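Local atomic coordinates of tryptophan synthase alpha chain (Campylobacter jejuni, PDB entry 3THA), a protein that probably catalyses, as the alpha subunit of tryptophan synthase, the aldol cleavage of indoleglycerol phosphate to indole and glyceraldehyde 3-phosphate. Residues Thr20-Ala32 with Gln71-Ile85. Numbering follows the deposited sequence. Where two conformers were deposited one is given.
Sequences TVLGYPNLQTSEA and QGVDIHSVFELLARI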
# COMPACT_ATOMS: atom_id res chain seq x y z
N THR B 20 13.24 -5.94 -0.09
CA THR B 20 12.97 -6.73 -1.30
C THR B 20 11.67 -7.51 -1.08
O THR B 20 11.24 -7.75 0.05
CB THR B 20 14.12 -7.77 -1.67
OG1 THR B 20 13.87 -8.37 -2.96
CG2 THR B 20 14.21 -8.92 -0.66
N VAL B 21 11.08 -7.92 -2.19
CA VAL B 21 9.92 -8.77 -2.17
C VAL B 21 10.39 -10.22 -2.40
O VAL B 21 10.92 -10.54 -3.45
CB VAL B 21 8.90 -8.37 -3.27
CG1 VAL B 21 7.54 -9.05 -3.01
CG2 VAL B 21 8.72 -6.87 -3.32
N LEU B 22 10.18 -11.07 -1.41
CA LEU B 22 10.52 -12.46 -1.51
C LEU B 22 9.69 -13.10 -2.60
O LEU B 22 8.50 -12.86 -2.68
CB LEU B 22 10.26 -13.13 -0.18
CG LEU B 22 11.35 -12.73 0.83
CD1 LEU B 22 11.15 -13.47 2.11
CD2 LEU B 22 12.75 -13.06 0.29
N GLY B 23 10.34 -13.87 -3.47
CA GLY B 23 9.62 -14.56 -4.56
C GLY B 23 9.60 -13.81 -5.89
O GLY B 23 8.96 -14.24 -6.83
N TYR B 24 10.32 -12.69 -5.96
CA TYR B 24 10.35 -11.88 -7.13
C TYR B 24 11.77 -11.77 -7.72
O TYR B 24 12.67 -11.26 -7.04
CB TYR B 24 9.83 -10.47 -6.79
CG TYR B 24 9.95 -9.53 -7.98
CD1 TYR B 24 9.24 -9.78 -9.15
CD2 TYR B 24 10.82 -8.42 -7.95
CE1 TYR B 24 9.36 -8.92 -10.26
CE2 TYR B 24 10.94 -7.58 -9.06
CZ TYR B 24 10.21 -7.83 -10.20
OH TYR B 24 10.31 -7.01 -11.31
N PRO B 25 11.98 -12.19 -8.99
CA PRO B 25 11.02 -12.69 -9.95
C PRO B 25 10.69 -14.16 -9.76
O PRO B 25 9.80 -14.69 -10.47
CB PRO B 25 11.71 -12.47 -11.31
CG PRO B 25 13.16 -12.14 -10.98
CD PRO B 25 13.35 -12.31 -9.51
N ASN B 26 11.41 -14.81 -8.84
CA ASN B 26 11.10 -16.14 -8.36
C ASN B 26 11.82 -16.42 -7.04
O ASN B 26 12.67 -15.64 -6.61
CB ASN B 26 11.29 -17.25 -9.43
CG ASN B 26 12.68 -17.24 -10.07
OD1 ASN B 26 13.68 -17.01 -9.40
ND2 ASN B 26 12.75 -17.56 -11.37
N LEU B 27 11.42 -17.50 -6.38
CA LEU B 27 11.90 -17.81 -5.06
C LEU B 27 13.37 -18.15 -5.10
O LEU B 27 14.14 -17.77 -4.21
CB LEU B 27 11.10 -18.98 -4.49
CG LEU B 27 11.15 -19.11 -2.95
CD1 LEU B 27 10.83 -17.77 -2.23
CD2 LEU B 27 10.24 -20.27 -2.44
N GLN B 28 13.79 -18.85 -6.15
CA GLN B 28 15.18 -19.25 -6.23
C GLN B 28 16.13 -18.04 -6.29
O GLN B 28 17.26 -18.11 -5.79
CB GLN B 28 15.42 -20.21 -7.39
CG GLN B 28 16.88 -20.62 -7.56
CD GLN B 28 17.51 -21.23 -6.29
OE1 GLN B 28 16.89 -22.05 -5.61
NE2 GLN B 28 18.74 -20.83 -5.99
N THR B 29 15.67 -16.94 -6.87
CA THR B 29 16.49 -15.71 -6.93
C THR B 29 16.55 -15.01 -5.57
O THR B 29 17.55 -14.37 -5.24
CB THR B 29 15.94 -14.72 -7.94
OG1 THR B 29 15.54 -15.41 -9.13
CG2 THR B 29 16.99 -13.59 -8.27
N SER B 30 15.45 -15.14 -4.82
CA SER B 30 15.36 -14.63 -3.45
C SER B 30 16.30 -15.47 -2.58
O SER B 30 17.11 -14.92 -1.85
CB SER B 30 13.90 -14.61 -2.95
OG SER B 30 13.19 -13.46 -3.43
N GLU B 31 16.26 -16.79 -2.74
CA GLU B 31 17.21 -17.70 -2.08
C GLU B 31 18.69 -17.38 -2.40
O GLU B 31 19.51 -17.26 -1.53
CB GLU B 31 16.90 -19.16 -2.40
CG GLU B 31 17.86 -20.17 -1.70
CD GLU B 31 17.25 -21.55 -1.47
OE1 GLU B 31 16.02 -21.67 -1.45
OE2 GLU B 31 18.01 -22.54 -1.31
N ALA B 32 19.01 -17.23 -3.66
CA ALA B 32 20.41 -17.00 -3.99
C ALA B 32 20.83 -15.63 -3.48
O ALA B 32 21.95 -15.46 -3.02
CB ALA B 32 20.66 -17.17 -5.47
N GLN B 71 3.34 -17.36 -8.61
CA GLN B 71 4.50 -18.19 -8.67
C GLN B 71 4.37 -19.14 -7.45
O GLN B 71 5.06 -20.17 -7.35
CB GLN B 71 5.69 -17.24 -8.59
CG GLN B 71 7.05 -17.78 -8.62
CD GLN B 71 7.54 -18.21 -9.99
OE1 GLN B 71 7.28 -17.58 -11.02
NE2 GLN B 71 8.27 -19.29 -10.00
N GLY B 72 3.44 -18.81 -6.54
CA GLY B 72 3.00 -19.76 -5.50
C GLY B 72 3.64 -19.47 -4.17
O GLY B 72 3.41 -20.20 -3.21
N VAL B 73 4.43 -18.38 -4.12
CA VAL B 73 5.11 -17.91 -2.90
C VAL B 73 4.15 -17.37 -1.82
O VAL B 73 3.64 -16.22 -1.90
CB VAL B 73 6.20 -16.85 -3.20
CG1 VAL B 73 6.97 -16.51 -1.95
CG2 VAL B 73 7.18 -17.35 -4.27
N ASP B 74 3.94 -18.21 -0.79
CA ASP B 74 3.19 -17.85 0.39
C ASP B 74 4.10 -17.89 1.61
O ASP B 74 5.28 -18.30 1.52
CB ASP B 74 1.95 -18.76 0.55
CG ASP B 74 2.29 -20.27 0.49
OD1 ASP B 74 3.49 -20.65 0.49
OD2 ASP B 74 1.32 -21.08 0.45
N ILE B 75 3.57 -17.48 2.77
CA ILE B 75 4.41 -17.31 3.93
C ILE B 75 5.02 -18.66 4.31
O ILE B 75 6.14 -18.74 4.84
CB ILE B 75 3.66 -16.59 5.09
CG1 ILE B 75 4.52 -16.51 6.36
CG2 ILE B 75 2.27 -17.20 5.33
CD1 ILE B 75 5.71 -15.50 6.28
N HIS B 76 4.32 -19.74 3.95
CA HIS B 76 4.78 -21.07 4.30
C HIS B 76 6.09 -21.37 3.62
O HIS B 76 7.01 -21.87 4.26
CB HIS B 76 3.74 -22.12 3.95
CG HIS B 76 2.41 -21.86 4.59
ND1 HIS B 76 2.11 -22.30 5.87
CD2 HIS B 76 1.32 -21.17 4.16
CE1 HIS B 76 0.88 -21.90 6.18
NE2 HIS B 76 0.39 -21.21 5.16
N SER B 77 6.18 -21.03 2.32
CA SER B 77 7.36 -21.33 1.54
C SER B 77 8.52 -20.36 1.89
O SER B 77 9.70 -20.76 1.84
CB SER B 77 7.05 -21.40 0.06
OG SER B 77 6.83 -20.12 -0.50
N VAL B 78 8.18 -19.13 2.28
CA VAL B 78 9.13 -18.18 2.92
C VAL B 78 9.74 -18.72 4.22
O VAL B 78 10.97 -18.78 4.37
CB VAL B 78 8.49 -16.80 3.17
CG1 VAL B 78 9.39 -15.91 4.06
CG2 VAL B 78 8.19 -16.11 1.84
N PHE B 79 8.89 -19.12 5.16
CA PHE B 79 9.38 -19.76 6.37
C PHE B 79 10.30 -20.94 6.00
O PHE B 79 11.40 -21.10 6.60
CB PHE B 79 8.22 -20.21 7.25
CG PHE B 79 7.60 -19.10 8.05
CD1 PHE B 79 8.39 -18.07 8.61
CD2 PHE B 79 6.22 -19.11 8.30
CE1 PHE B 79 7.81 -17.05 9.40
CE2 PHE B 79 5.63 -18.10 9.09
CZ PHE B 79 6.45 -17.06 9.63
N GLU B 80 9.88 -21.74 5.02
CA GLU B 80 10.71 -22.88 4.54
C GLU B 80 12.07 -22.41 3.99
O GLU B 80 13.08 -23.04 4.21
CB GLU B 80 9.98 -23.70 3.47
CG GLU B 80 9.12 -24.81 4.03
CD GLU B 80 8.45 -25.62 2.91
OE1 GLU B 80 7.22 -25.39 2.69
OE2 GLU B 80 9.15 -26.44 2.25
N LEU B 81 12.06 -21.28 3.30
CA LEU B 81 13.26 -20.65 2.76
C LEU B 81 14.21 -20.07 3.80
O LEU B 81 15.42 -20.25 3.70
CB LEU B 81 12.82 -19.53 1.83
CG LEU B 81 13.88 -18.55 1.36
CD1 LEU B 81 14.89 -19.29 0.49
CD2 LEU B 81 13.16 -17.49 0.60
N LEU B 82 13.65 -19.34 4.76
CA LEU B 82 14.44 -18.80 5.87
C LEU B 82 15.22 -19.84 6.64
O LEU B 82 16.26 -19.53 7.19
CB LEU B 82 13.55 -18.01 6.81
CG LEU B 82 13.17 -16.70 6.17
CD1 LEU B 82 12.10 -16.03 7.00
CD2 LEU B 82 14.42 -15.81 6.00
N ALA B 83 14.75 -21.09 6.64
CA ALA B 83 15.40 -22.15 7.41
C ALA B 83 16.60 -22.69 6.67
O ALA B 83 17.50 -23.24 7.29
CB ALA B 83 14.44 -23.26 7.68
N ARG B 84 16.62 -22.54 5.35
CA ARG B 84 17.80 -22.96 4.60
C ARG B 84 18.84 -21.86 4.36
O ARG B 84 19.80 -22.08 3.65
CB ARG B 84 17.46 -23.72 3.31
CG ARG B 84 16.07 -23.61 2.78
CD ARG B 84 15.93 -24.40 1.47
NE ARG B 84 15.26 -23.57 0.48
CZ ARG B 84 13.95 -23.48 0.37
NH1 ARG B 84 13.41 -22.67 -0.54
NH2 ARG B 84 13.17 -24.20 1.17
N ILE B 85 18.67 -20.71 4.99
CA ILE B 85 19.51 -19.55 4.75
C ILE B 85 20.46 -19.32 5.90
O ILE B 85 20.06 -19.38 7.07
CB ILE B 85 18.59 -18.29 4.52
CG1 ILE B 85 18.14 -18.26 3.07
CG2 ILE B 85 19.23 -16.95 4.96
CD1 ILE B 85 19.08 -18.92 2.19
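The Arg84 guanidinium meets Glu31 at its edge, where Leu27 CD2 also lies near the plane, and turns one face onto helix 75-83, with Leu81 CA 3.7 Å above its centre. At that edge Arg84 NE lies 2.8 Å and Arg84 NH1 2.9 Å from Glu31 OE1. Because both donate to this oxygen, the salt bridge is side-on to one atom, which NH1 meets nearly along its C-O axis. The oxygen sits almost in the guanidinium plane, yet the planes are inclined by 39°, and NE approaches syn, well out of the carboxylate plane. Glu31 reaches it with CG anti to the backbone N (chi1 -179°) and an extended chain that crosses Leu81 at a slant, bringing Glu31 CB to 3.5 Å from Leu81 CD1.

Beneath the bridge, Leu27 CD1 lies 3.7 Å from Leu81 CD2, the side chains running oppositely past each other, while Leu22 CD1 meets Val78 CG1 at 3.6 Å, roughly at right angles. At the type II turn from Val21 to Tyr24, Val73 CG2 presses on Gly23 CA at 3.7 Å.

The axes of helices 27-32 and 75-83 pass 10.7 Å apart at -31°, as neighbouring outer helices of this TIM barrel. Leu34 extends the seam against Leu22, Leu81 and Ile85, Ala68 of helix 60-70 backs Val73, and a backbone hydrogen bond ties Leu22 to Gly48, at the end of strand 44-48.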